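Local coordinates for ankyrin repeat domain protein (Legionella pneumophila subsp. pneumophila, PDB 6MCA), which is an effector of Legionella that interacts with the host LARP7 component of the 7SK snRNP complex and contains ankyrin repeats and a cysteine protease-like part, at residues A[253-261]-A[270-278]; A[333-341]-A[371-379]. One frame throughout, in Å; residues are numbered along the deposited sequence.

Interaction 1 of 2, residues A[253-261]-A[270-278]; sequences KAPMLILPA and FVRYHQWWA
L257 and R272 face each other as a hydrogen-bonded pair, each backbone N giving its hydrogen to the other's O, with both N–O distances 2.9 Å. L259 and F270 form the next such pair, while M256–Y273 and I258–V271 are the non-hydrogen-bonded pairs of the antiparallel ladder. M256 illustrates how a long side chain follows its partner. CB of M256 lies 4.0 Å from CD1 of Y273. CG of M256, set anti to the backbone N (chi1 -174°), rides 3.7 Å from the carbonyl O of R272 and also brushes a methyl of V271. The chain runs straight on through SD, then bends at chi3 (-65°), which returns CE of M256 to CD1 of Y273, 3.8 Å away. On the opposite face, that of L257 and R272, the carbonyl O of L259 lies in the plane of the F270 ring, 3.6 Å from CD1 of F270, and the methyl of A261 meets that ring's edge. L259 CD1 reaches across strand 266-273 to W277 CH2 (3.9 Å), the two side chains lying roughly perpendicular. R272 packs its CB on that of L257, then turns at chi2, and its NE gives a 2.7 Å, nearly straight bond to O of H274, in the guanidinium plane and on a carbonyl lone pair. This ties the arginine to the type II' turn from Y273 to W276, which joins strands 266-273 and 276-280. Helices sandwich the sheet. M256 and I258 press on helix 215-233, and together with V271 they also touch helix 355-364. On the other face L259, A261 and W277 meet helix 305-312, F270 stacks edge-to-face on F311, and A261, F270 and W277 pack on helix 318-329.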
ATOM      1  N   LYS A 253      20.216   4.747  14.411  1.00 39.75           N
ATOM      2  CA  LYS A 253      20.838   6.050  14.584  1.00 38.90           C
ATOM      3  C   LYS A 253      20.161   7.142  13.765  1.00 28.14           C
ATOM      4  O   LYS A 253      20.539   8.312  13.891  1.00 38.72           O
ATOM      5  CB  LYS A 253      22.323   5.978  14.211  1.00 37.78           C
ATOM      6  CG  LYS A 253      23.151   5.113  15.145  1.00 47.21           C
ATOM      7  CD  LYS A 253      24.549   4.884  14.595  1.00 59.23           C
ATOM      8  CE  LYS A 253      25.417   4.139  15.596  1.00 77.82           C
ATOM      9  NZ  LYS A 253      26.756   3.806  15.036  1.00 79.63           N
ATOM     10  N   ALA A 254      19.186   6.789  12.932  1.00 31.24           N
ATOM     11  CA  ALA A 254      18.467   7.784  12.157  1.00 25.31           C
ATOM     12  C   ALA A 254      17.643   8.679  13.081  1.00 34.88           C
ATOM     13  O   ALA A 254      17.205   8.245  14.151  1.00 33.30           O
ATOM     14  CB  ALA A 254      17.556   7.106  11.136  1.00 20.45           C
ATOM     15  N   PRO A 255      17.421   9.939  12.695  1.00 34.39           N
ATOM     16  CA  PRO A 255      16.649  10.831  13.576  1.00 31.75           C
ATOM     17  C   PRO A 255      15.202  10.404  13.742  1.00 34.55           C
ATOM     18  O   PRO A 255      14.654  10.512  14.846  1.00 34.08           O
ATOM     19  CB  PRO A 255      16.771  12.195  12.884  1.00 27.04           C
ATOM     20  CG  PRO A 255      17.022  11.867  11.450  1.00 30.40           C
ATOM     21  CD  PRO A 255      17.868  10.625  11.470  1.00 33.25           C
ATOM     22  N   MET A 256      14.565   9.918  12.680  1.00 27.66           N
ATOM     23  CA  MET A 256      13.174   9.494  12.735  1.00 24.58           C
ATOM     24  C   MET A 256      13.052   8.042  12.290  1.00 25.92           C
ATOM     25  O   MET A 256      13.806   7.567  11.436  1.00 26.73           O
ATOM     26  CB  MET A 256      12.282  10.389  11.863  1.00 20.76           C
ATOM     27  CG  MET A 256      10.793  10.092  11.990  1.00 24.33           C
ATOM     28  SD  MET A 256       9.766  11.158  10.963  1.00 30.15           S
ATOM     29  CE  MET A 256      10.092  12.747  11.717  1.00 28.97           C
ATOM     30  N   LEU A 257      12.085   7.348  12.883  1.00 32.04           N
ATOM     31  CA  LEU A 257      11.887   5.922  12.682  1.00 27.99           C
ATOM     32  C   LEU A 257      10.391   5.650  12.646  1.00 27.33           C
ATOM     33  O   LEU A 257       9.662   6.090  13.539  1.00 24.93           O
ATOM     34  CB  LEU A 257      12.547   5.123  13.811  1.00 30.49           C
ATOM     35  CG  LEU A 257      13.187   3.776  13.483  1.00 42.59           C
ATOM     36  CD1 LEU A 257      14.113   3.348  14.617  1.00 41.30           C
ATOM     37  CD2 LEU A 257      12.132   2.726  13.204  1.00 51.87           C
ATOM     38  N   ILE A 258       9.931   4.940  11.620  1.00 23.12           N
ATOM     39  CA  ILE A 258       8.524   4.574  11.486  1.00 22.16           C
ATOM     40  C   ILE A 258       8.419   3.061  11.598  1.00 24.74           C
ATOM     41  O   ILE A 258       9.010   2.328  10.795  1.00 31.43           O
ATOM     42  CB  ILE A 258       7.925   5.081  10.164  1.00 22.00           C
ATOM     43  CG1 ILE A 258       7.944   6.609  10.127  1.00 28.13           C
ATOM     44  CG2 ILE A 258       6.499   4.572   9.990  1.00 14.65           C
ATOM     45  CD1 ILE A 258       7.364   7.194   8.859  1.00 25.84           C
ATOM     46  N   LEU A 259       7.668   2.592  12.591  1.00 30.19           N
ATOM     47  CA  LEU A 259       7.527   1.166  12.882  1.00 21.57           C
ATOM     48  C   LEU A 259       6.066   0.760  12.769  1.00 24.18           C
ATOM     49  O   LEU A 259       5.275   1.007  13.699  1.00 35.28           O
ATOM     50  CB  LEU A 259       8.063   0.845  14.275  1.00 21.22           C
ATOM     51  CG  LEU A 259       9.574   0.970  14.458  1.00 25.11           C
ATOM     52  CD1 LEU A 259       9.952   0.885  15.925  1.00 29.19           C
ATOM     53  CD2 LEU A 259      10.277  -0.112  13.666  1.00 39.87           C
ATOM     54  N   PRO A 260       5.644   0.179  11.646  1.00 32.12           N
ATOM     55  CA  PRO A 260       4.298  -0.404  11.580  1.00 31.64           C
ATOM     56  C   PRO A 260       4.296  -1.788  12.215  1.00 30.68           C
ATOM     57  O   PRO A 260       5.172  -2.612  11.943  1.00 48.31           O
ATOM     58  CB  PRO A 260       4.009  -0.477  10.073  1.00 37.26           C
ATOM     59  CG  PRO A 260       5.099   0.341   9.410  1.00 35.91           C
ATOM     60  CD  PRO A 260       6.278   0.242  10.321  1.00 32.01           C
ATOM     61  N   ALA A 261       3.313  -2.034  13.076  1.00 32.74           N
ATOM     62  CA  ALA A 261       3.173  -3.300  13.775  1.00 32.79           C
ATOM     63  C   ALA A 261       1.825  -3.923  13.441  1.00 32.36           C
ATOM     64  O   ALA A 261       0.811  -3.223  13.334  1.00 39.55           O
ATOM     65  CB  ALA A 261       3.302  -3.115  15.290  1.00 34.69           C
ATOM     66  N   PHE A 270       3.915   3.245  14.970  1.00 21.97           N
ATOM     67  CA  PHE A 270       4.724   3.887  15.989  1.00 18.81           C
ATOM     68  C   PHE A 270       5.738   4.794  15.314  1.00 29.20           C
ATOM     69  O   PHE A 270       6.247   4.478  14.236  1.00 30.34           O
ATOM     70  CB  PHE A 270       5.432   2.855  16.870  1.00 21.29           C
ATOM     71  CG  PHE A 270       4.493   1.976  17.645  1.00 22.41           C
ATOM     72  CD1 PHE A 270       3.941   0.846  17.065  1.00 24.09           C
ATOM     73  CD2 PHE A 270       4.156   2.285  18.952  1.00 18.08           C
ATOM     74  CE1 PHE A 270       3.080   0.034  17.778  1.00 27.93           C
ATOM     75  CE2 PHE A 270       3.295   1.477  19.671  1.00 20.57           C
ATOM     76  CZ  PHE A 270       2.756   0.351  19.082  1.00 23.64           C
ATOM     77  N   VAL A 271       6.012   5.930  15.942  1.00 25.08           N
ATOM     78  CA  VAL A 271       6.967   6.898  15.418  1.00 20.76           C
ATOM     79  C   VAL A 271       7.969   7.227  16.513  1.00 24.34           C
ATOM     80  O   VAL A 271       7.582   7.605  17.621  1.00 26.48           O
ATOM     81  CB  VAL A 271       6.279   8.182  14.915  1.00 25.90           C
ATOM     82  CG1 VAL A 271       7.316   9.153  14.377  1.00 21.70           C
ATOM     83  CG2 VAL A 271       5.250   7.855  13.845  1.00 20.72           C
ATOM     84  N   ARG A 272       9.250   7.078  16.204  1.00 22.41           N
ATOM     85  CA  ARG A 272      10.330   7.481  17.092  1.00 22.33           C
ATOM     86  C   ARG A 272      11.016   8.697  16.491  1.00 24.46           C
ATOM     87  O   ARG A 272      11.394   8.681  15.317  1.00 26.16           O
ATOM     88  CB  ARG A 272      11.329   6.337  17.293  1.00 22.31           C
ATOM     89  CG  ARG A 272      12.390   6.590  18.358  1.00 24.55           C
ATOM     90  CD  ARG A 272      13.643   7.239  17.778  1.00 24.59           C
ATOM     91  NE  ARG A 272      14.637   7.507  18.811  1.00 30.82           N
ATOM     92  CZ  ARG A 272      15.710   6.755  19.025  1.00 45.66           C
ATOM     93  NH1 ARG A 272      15.937   5.689  18.269  1.00 36.79           N
ATOM     94  NH2 ARG A 272      16.558   7.071  19.994  1.00 45.43           N
ATOM     95  N   TYR A 273      11.162   9.754  17.285  1.00 28.15           N
ATOM     96  CA  TYR A 273      11.909  10.936  16.867  1.00 23.53           C
ATOM     97  C   TYR A 273      12.716  11.416  18.062  1.00 17.78           C
ATOM     98  O   TYR A 273      12.157  12.011  18.989  1.00 25.67           O
ATOM     99  CB  TYR A 273      10.990  12.041  16.349  1.00 23.02           C
ATOM    100  CG  TYR A 273      11.746  13.265  15.882  1.00 32.70           C
ATOM    101  CD1 TYR A 273      12.474  13.242  14.698  1.00 32.55           C
ATOM    102  CD2 TYR A 273      11.742  14.437  16.627  1.00 37.26           C
ATOM    103  CE1 TYR A 273      13.172  14.354  14.267  1.00 30.38           C
ATOM    104  CE2 TYR A 273      12.438  15.556  16.202  1.00 28.13           C
ATOM    105  CZ  TYR A 273      13.151  15.507  15.022  1.00 45.05           C
ATOM    106  OH  TYR A 273      13.845  16.617  14.595  1.00 39.00           O
ATOM    107  N   HIS A 274      14.024  11.157  18.033  1.00 30.38           N
ATOM    108  CA  HIS A 274      14.914  11.477  19.144  1.00 32.60           C
ATOM    109  C   HIS A 274      14.395  10.850  20.432  1.00 31.58           C
ATOM    110  O   HIS A 274      14.257   9.625  20.514  1.00 25.74           O
ATOM    111  CB  HIS A 274      15.076  12.992  19.284  1.00 31.29           C
ATOM    112  CG  HIS A 274      15.669  13.649  18.076  1.00 40.61           C
ATOM    113  ND1 HIS A 274      16.585  13.019  17.261  1.00 56.85           N
ATOM    114  CD2 HIS A 274      15.477  14.879  17.544  1.00 49.82           C
ATOM    115  CE1 HIS A 274      16.930  13.832  16.279  1.00 43.66           C
ATOM    116  NE2 HIS A 274      16.272  14.968  16.428  1.00 47.18           N
ATOM    117  N   GLN A 275      14.091  11.669  21.435  1.00 24.23           N
ATOM    118  CA  GLN A 275      13.625  11.165  22.720  1.00 30.23           C
ATOM    119  C   GLN A 275      12.110  10.998  22.781  1.00 25.33           C
ATOM    120  O   GLN A 275      11.574  10.728  23.862  1.00 29.28           O
ATOM    121  CB  GLN A 275      14.089  12.087  23.852  1.00 28.85           C
ATOM    122  CG  GLN A 275      13.299  13.384  23.978  1.00 28.23           C
ATOM    123  CD  GLN A 275      13.863  14.502  23.126  1.00 53.55           C
ATOM    124  OE1 GLN A 275      14.415  14.264  22.053  1.00 39.07           O
ATOM    125  NE2 GLN A 275      13.734  15.734  23.606  1.00 42.42           N
ATOM    126  N   TRP A 276      11.412  11.137  21.657  1.00 19.84           N
ATOM    127  CA  TRP A 276       9.958  11.080  21.625  1.00 19.72           C
ATOM    128  C   TRP A 276       9.484   9.814  20.926  1.00 27.14           C
ATOM    129  O   TRP A 276      10.092   9.362  19.951  1.00 23.12           O
ATOM    130  CB  TRP A 276       9.381  12.311  20.924  1.00 26.77           C
ATOM    131  CG  TRP A 276       9.842  13.593  21.529  1.00 34.11           C
ATOM    132  CD1 TRP A 276      10.728  14.482  20.993  1.00 32.05           C
ATOM    133  CD2 TRP A 276       9.454  14.129  22.799  1.00 28.03           C
ATOM    134  NE1 TRP A 276      10.910  15.542  21.848  1.00 41.07           N
ATOM    135  CE2 TRP A 276      10.140  15.348  22.965  1.00 33.44           C
ATOM    136  CE3 TRP A 276       8.593  13.697  23.811  1.00 27.79           C
ATOM    137  CZ2 TRP A 276       9.989  16.142  24.099  1.00 32.23           C
ATOM    138  CZ3 TRP A 276       8.444  14.485  24.937  1.00 25.48           C
ATOM    139  CH2 TRP A 276       9.139  15.693  25.072  1.00 34.40           C
ATOM    140  N   TRP A 277       8.383   9.258  21.428  1.00 24.99           N
ATOM    141  CA  TRP A 277       7.775   8.043  20.904  1.00 13.57           C
ATOM    142  C   TRP A 277       6.285   8.298  20.748  1.00 21.54           C
ATOM    143  O   TRP A 277       5.699   9.046  21.528  1.00 23.16           O
ATOM    144  CB  TRP A 277       8.043   6.862  21.847  1.00 14.81           C
ATOM    145  CG  TRP A 277       7.417   5.557  21.456  1.00 15.57           C
ATOM    146  CD1 TRP A 277       6.159   5.125  21.765  1.00 19.80           C
ATOM    147  CD2 TRP A 277       8.033   4.497  20.715  1.00 23.31           C
ATOM    148  NE1 TRP A 277       5.951   3.867  21.250  1.00 23.84           N
ATOM    149  CE2 TRP A 277       7.086   3.459  20.601  1.00 20.48           C
ATOM    150  CE3 TRP A 277       9.292   4.328  20.127  1.00 16.46           C
ATOM    151  CZ2 TRP A 277       7.359   2.269  19.926  1.00 24.84           C
ATOM    152  CZ3 TRP A 277       9.560   3.146  19.457  1.00 19.03           C
ATOM    153  CH2 TRP A 277       8.597   2.133  19.362  1.00 17.67           C
ATOM    154  N   ALA A 278       5.672   7.707  19.730  1.00 20.47           N
ATOM    155  CA  ALA A 278       4.267   7.974  19.459  1.00 16.88           C
ATOM    156  C   ALA A 278       3.576   6.701  19.010  1.00 23.94           C
ATOM    157  O   ALA A 278       4.094   5.982  18.151  1.00 23.46           O
ATOM    158  CB  ALA A 278       4.099   9.058  18.391  1.00 15.32           C
TER

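Interaction 2 of 2, residues A[333-341]-A[371-379]; sequences PFAQMPISS and FKPDVALSL
The N of I339 gives its hydrogen to O of M337 at 2.8 Å, closing an inverse gamma turn centred on P338. The kink presents M337, P338 and I339 to one leucine. L377 CD2 lies 3.6 Å from CD1 of I339 and 3.8 Å from CE of M337, while its other methyl, CD1, is 3.9 Å from CG of P338. With M337 CG anti to the carbonyl carbon (chi1 -82°) and the chain bent at its end, the M337 and L377 side chains run past each other in opposite directions, and CE of M337 ends near A376 CB. The contact thus joins an edge strand to a helix: strand 333-337 and helix 373-379 run at 31° to each other, their axes 10.7 Å apart at the closest, and apolar side chains bridge the interval. No hydrogen bond crosses it. Further back along the strand, F334 and A335 both pair with I294 in a classic beta bulge. A335 then places its methyl over one face of the F371 ring, a CH-pi contact with CB 4.0 Å from the centroid and 19° off the ring normal. The edge of that ring has different company: F371 CZ is 3.7 Å from O of Q336 and 3.9 Å from CG of M337. P373 comes against M337 and P338 with its CB. S361 of helix 355-364 also touches M337, F371 and A376, while I294 and V292 of the adjoining strand touch F371 and M337 respectively.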
ATOM      1  N   PRO A 333       4.051   9.492  29.498  1.00 31.94           N
ATOM      2  CA  PRO A 333       3.057  10.232  28.707  1.00 23.34           C
ATOM      3  C   PRO A 333       3.331  11.728  28.717  1.00 21.53           C
ATOM      4  O   PRO A 333       3.599  12.324  29.763  1.00 30.28           O
ATOM      5  CB  PRO A 333       1.732   9.895  29.402  1.00 25.41           C
ATOM      6  CG  PRO A 333       1.982   8.582  30.059  1.00 23.86           C
ATOM      7  CD  PRO A 333       3.419   8.615  30.498  1.00 32.55           C
ATOM      8  N   PHE A 334       3.259  12.334  27.533  1.00 24.39           N
ATOM      9  CA  PHE A 334       3.622  13.735  27.376  1.00 17.59           C
ATOM     10  C   PHE A 334       2.521  14.525  26.681  1.00 26.15           C
ATOM     11  O   PHE A 334       2.138  15.604  27.145  1.00 25.15           O
ATOM     12  CB  PHE A 334       4.934  13.854  26.598  1.00 23.08           C
ATOM     13  CG  PHE A 334       5.360  15.271  26.338  1.00 27.71           C
ATOM     14  CD1 PHE A 334       6.000  16.007  27.321  1.00 26.82           C
ATOM     15  CD2 PHE A 334       5.126  15.864  25.108  1.00 26.09           C
ATOM     16  CE1 PHE A 334       6.394  17.311  27.086  1.00 30.09           C
ATOM     17  CE2 PHE A 334       5.516  17.168  24.864  1.00 31.02           C
ATOM     18  CZ  PHE A 334       6.153  17.892  25.854  1.00 28.20           C
ATOM     19  N   ALA A 335       2.006  14.005  25.570  1.00 17.34           N
ATOM     20  CA  ALA A 335       1.028  14.743  24.784  1.00 21.91           C
ATOM     21  C   ALA A 335       0.099  13.774  24.067  1.00 18.15           C
ATOM     22  O   ALA A 335       0.305  12.559  24.067  1.00 24.07           O
ATOM     23  CB  ALA A 335       1.711  15.676  23.777  1.00 16.54           C
ATOM     24  N   GLN A 336      -0.935  14.333  23.446  1.00 20.34           N
ATOM     25  CA  GLN A 336      -1.869  13.552  22.652  1.00 28.11           C
ATOM     26  C   GLN A 336      -2.321  14.400  21.474  1.00 25.98           C
ATOM     27  O   GLN A 336      -2.192  15.626  21.484  1.00 21.12           O
ATOM     28  CB  GLN A 336      -3.073  13.091  23.482  1.00 17.78           C
ATOM     29  CG  GLN A 336      -3.861  14.227  24.112  1.00 40.36           C
ATOM     30  CD  GLN A 336      -4.835  13.749  25.175  1.00 62.95           C
ATOM     31  OE1 GLN A 336      -4.457  13.528  26.326  1.00 49.13           O
ATOM     32  NE2 GLN A 336      -6.097  13.595  24.793  1.00 38.71           N
ATOM     33  N   MET A 337      -2.850  13.732  20.451  1.00 24.22           N
ATOM     34  CA  MET A 337      -3.324  14.452  19.275  1.00 22.69           C
ATOM     35  C   MET A 337      -4.763  14.052  18.966  1.00 35.21           C
ATOM     36  O   MET A 337      -5.081  12.851  18.933  1.00 34.14           O
ATOM     37  CB  MET A 337      -2.421  14.199  18.061  1.00 29.31           C
ATOM     38  CG  MET A 337      -1.170  15.068  18.049  1.00 40.04           C
ATOM     39  SD  MET A 337      -0.181  14.914  16.549  1.00 55.84           S
ATOM     40  CE  MET A 337      -1.368  15.410  15.302  1.00 25.30           C
ATOM     41  N   PRO A 338      -5.656  15.020  18.737  1.00 27.77           N
ATOM     42  CA  PRO A 338      -7.078  14.725  18.454  1.00 33.74           C
ATOM     43  C   PRO A 338      -7.306  14.254  17.023  1.00 39.61           C
ATOM     44  O   PRO A 338      -7.914  14.927  16.185  1.00 53.51           O
ATOM     45  CB  PRO A 338      -7.753  16.068  18.748  1.00 31.88           C
ATOM     46  CG  PRO A 338      -6.714  17.079  18.404  1.00 37.85           C
ATOM     47  CD  PRO A 338      -5.392  16.469  18.792  1.00 32.06           C
ATOM     48  N   ILE A 339      -6.805  13.061  16.725  1.00 35.66           N
ATOM     49  CA  ILE A 339      -7.015  12.427  15.431  1.00 35.86           C
ATOM     50  C   ILE A 339      -8.313  11.632  15.493  1.00 34.68           C
ATOM     51  O   ILE A 339      -8.558  10.902  16.460  1.00 36.79           O
ATOM     52  CB  ILE A 339      -5.825  11.525  15.062  1.00 41.14           C
ATOM     53  CG1 ILE A 339      -4.582  12.372  14.769  1.00 37.62           C
ATOM     54  CG2 ILE A 339      -6.166  10.641  13.877  1.00 34.76           C
ATOM     55  CD1 ILE A 339      -4.413  12.742  13.309  1.00 40.67           C
ATOM     56  N   SER A 340      -9.151  11.782  14.469  1.00 30.97           N
ATOM     57  CA  SER A 340     -10.457  11.138  14.469  1.00 27.78           C
ATOM     58  C   SER A 340     -10.315   9.619  14.468  1.00 40.02           C
ATOM     59  O   SER A 340      -9.396   9.055  13.867  1.00 33.65           O
ATOM     60  CB  SER A 340     -11.273  11.588  13.257  1.00 29.93           C
ATOM     61  OG  SER A 340     -10.849  10.923  12.079  1.00 47.08           O
ATOM     62  N   SER A 341     -11.242   8.958  15.154  1.00 40.36           N
ATOM     63  CA  SER A 341     -11.230   7.509  15.251  1.00 42.46           C
ATOM     64  C   SER A 341     -11.762   6.875  13.969  1.00 35.21           C
ATOM     65  O   SER A 341     -12.527   7.478  13.212  1.00 42.87           O
ATOM     66  CB  SER A 341     -12.062   7.040  16.446  1.00 38.20           C
ATOM     67  OG  SER A 341     -11.516   7.508  17.666  1.00 67.64           O
ATOM     68  N   PHE A 371       4.530  22.689  21.219  1.00 86.13           N
ATOM     69  CA  PHE A 371       3.699  21.627  20.663  1.00 89.41           C
ATOM     70  C   PHE A 371       2.388  22.196  20.129  1.00 85.69           C
ATOM     71  O   PHE A 371       1.587  22.749  20.881  1.00 77.12           O
ATOM     72  CB  PHE A 371       3.427  20.553  21.717  1.00 72.13           C
ATOM     73  CG  PHE A 371       2.543  19.441  21.234  1.00 76.25           C
ATOM     74  CD1 PHE A 371       3.027  18.489  20.352  1.00 70.85           C
ATOM     75  CD2 PHE A 371       1.233  19.336  21.673  1.00 67.49           C
ATOM     76  CE1 PHE A 371       2.218  17.461  19.907  1.00 52.01           C
ATOM     77  CE2 PHE A 371       0.421  18.308  21.234  1.00 39.42           C
ATOM     78  CZ  PHE A 371       0.914  17.372  20.347  1.00 54.02           C
ATOM     79  N   LYS A 372       2.174  22.050  18.820  1.00 84.58           N
ATOM     80  CA  LYS A 372       1.017  22.630  18.144  1.00 83.67           C
ATOM     81  C   LYS A 372       0.449  21.626  17.150  1.00 76.56           C
ATOM     82  O   LYS A 372       0.971  21.487  16.031  1.00 82.28           O
ATOM     83  CB  LYS A 372       1.393  23.930  17.438  1.00 97.31           C
ATOM     84  CG  LYS A 372       0.222  24.653  16.790  1.00 81.56           C
ATOM     85  CD  LYS A 372       0.656  26.006  16.248  1.00 88.17           C
ATOM     86  CE  LYS A 372       0.079  27.145  17.070  1.00 86.47           C
ATOM     87  NZ  LYS A 372      -1.270  27.548  16.584  1.00 74.30           N
ATOM     88  N   PRO A 373      -0.617  20.907  17.519  1.00 89.19           N
ATOM     89  CA  PRO A 373      -1.274  20.011  16.553  1.00 79.53           C
ATOM     90  C   PRO A 373      -2.056  20.744  15.476  1.00 69.74           C
ATOM     91  O   PRO A 373      -2.511  20.096  14.524  1.00 64.60           O
ATOM     92  CB  PRO A 373      -2.210  19.164  17.429  1.00 62.30           C
ATOM     93  CG  PRO A 373      -1.801  19.429  18.850  1.00 59.91           C
ATOM     94  CD  PRO A 373      -1.200  20.799  18.866  1.00 75.35           C
ATOM     95  N   ASP A 374      -2.222  22.064  15.594  1.00 80.63           N
ATOM     96  CA  ASP A 374      -3.056  22.814  14.659  1.00 71.89           C
ATOM     97  C   ASP A 374      -2.521  22.715  13.235  1.00 58.56           C
ATOM     98  O   ASP A 374      -3.229  22.281  12.314  1.00 41.12           O
ATOM     99  CB  ASP A 374      -3.137  24.276  15.101  1.00 71.49           C
ATOM    100  CG  ASP A 374      -4.338  24.555  15.979  1.00 97.55           C
ATOM    101  OD1 ASP A 374      -5.244  23.697  16.042  1.00 95.28           O
ATOM    102  OD2 ASP A 374      -4.375  25.635  16.607  1.00 99.34           O
ATOM    103  N   VAL A 375      -1.269  23.136  13.036  1.00 46.47           N
ATOM    104  CA  VAL A 375      -0.678  23.137  11.702  1.00 58.59           C
ATOM    105  C   VAL A 375      -0.590  21.718  11.157  1.00 35.09           C
ATOM    106  O   VAL A 375      -0.836  21.478   9.970  1.00 44.61           O
ATOM    107  CB  VAL A 375       0.700  23.825  11.730  1.00 51.40           C
ATOM    108  CG1 VAL A 375       1.400  23.687  10.386  1.00 52.79           C
ATOM    109  CG2 VAL A 375       0.552  25.289  12.107  1.00 69.54           C
ATOM    110  N   ALA A 376      -0.253  20.755  12.018  1.00 30.89           N
ATOM    111  CA  ALA A 376      -0.128  19.370  11.572  1.00 22.40           C
ATOM    112  C   ALA A 376      -1.459  18.834  11.060  1.00 29.28           C
ATOM    113  O   ALA A 376      -1.523  18.214   9.992  1.00 28.59           O
ATOM    114  CB  ALA A 376       0.404  18.501  12.710  1.00 19.57           C
ATOM    115  N   LEU A 377      -2.541  19.073  11.805  1.00 27.93           N
ATOM    116  CA  LEU A 377      -3.844  18.568  11.386  1.00 25.13           C
ATOM    117  C   LEU A 377      -4.345  19.287  10.139  1.00 30.24           C
ATOM    118  O   LEU A 377      -4.944  18.662   9.252  1.00 31.64           O
ATOM    119  CB  LEU A 377      -4.849  18.698  12.531  1.00 33.45           C
ATOM    120  CG  LEU A 377      -4.576  17.783  13.727  1.00 41.75           C
ATOM    121  CD1 LEU A 377      -5.658  17.924  14.786  1.00 43.61           C
ATOM    122  CD2 LEU A 377      -4.447  16.340  13.274  1.00 25.80           C
ATOM    123  N   SER A 378      -4.110  20.601  10.047  1.00 25.24           N
ATOM    124  CA  SER A 378      -4.504  21.328   8.845  1.00 36.22           C
ATOM    125  C   SER A 378      -3.755  20.809   7.622  1.00 28.64           C
ATOM    126  O   SER A 378      -4.350  20.614   6.552  1.00 28.13           O
ATOM    127  CB  SER A 378      -4.261  22.825   9.035  1.00 27.73           C
ATOM    128  OG  SER A 378      -4.773  23.568   7.942  1.00 58.61           O
ATOM    129  N   LEU A 379      -2.449  20.571   7.768  1.00 25.13           N
ATOM    130  CA  LEU A 379      -1.654  20.011   6.682  1.00 28.94           C
ATOM    131  C   LEU A 379      -2.149  18.625   6.296  1.00 33.54           C
ATOM    132  O   LEU A 379      -2.207  18.285   5.110  1.00 31.26           O
ATOM    133  CB  LEU A 379      -0.184  19.958   7.098  1.00 31.83           C
ATOM    134  CG  LEU A 379       0.868  19.699   6.022  1.00 40.66           C
ATOM    135  CD1 LEU A 379       1.001  20.902   5.104  1.00 36.56           C
ATOM    136  CD2 LEU A 379       2.202  19.358   6.665  1.00 38.74           C
TER

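Interactions 1 and 2 share one five-stranded antiparallel sheet, whose outermost strands are 256-263 and 331-337; their centres are about 16 Å apart. Interaction 1 includes outer strand 256-263 and the next two strands in order, 266-273 and 276-280, and interaction 2 the other outer strand, 331-337. Strand 292-297 lies between them, pairing through its backbone with Q275 and W277 on one side and with F334, A335 and M337 on the other. The two contacts also touch directly: W276 CZ3 is 3.5 Å from F334 CG, their rings inclined by about 45°. Helix 355-364 packs on residues of both. H274 and S340 each hydrogen-bond glycerol, probably from the crystallisation liquor.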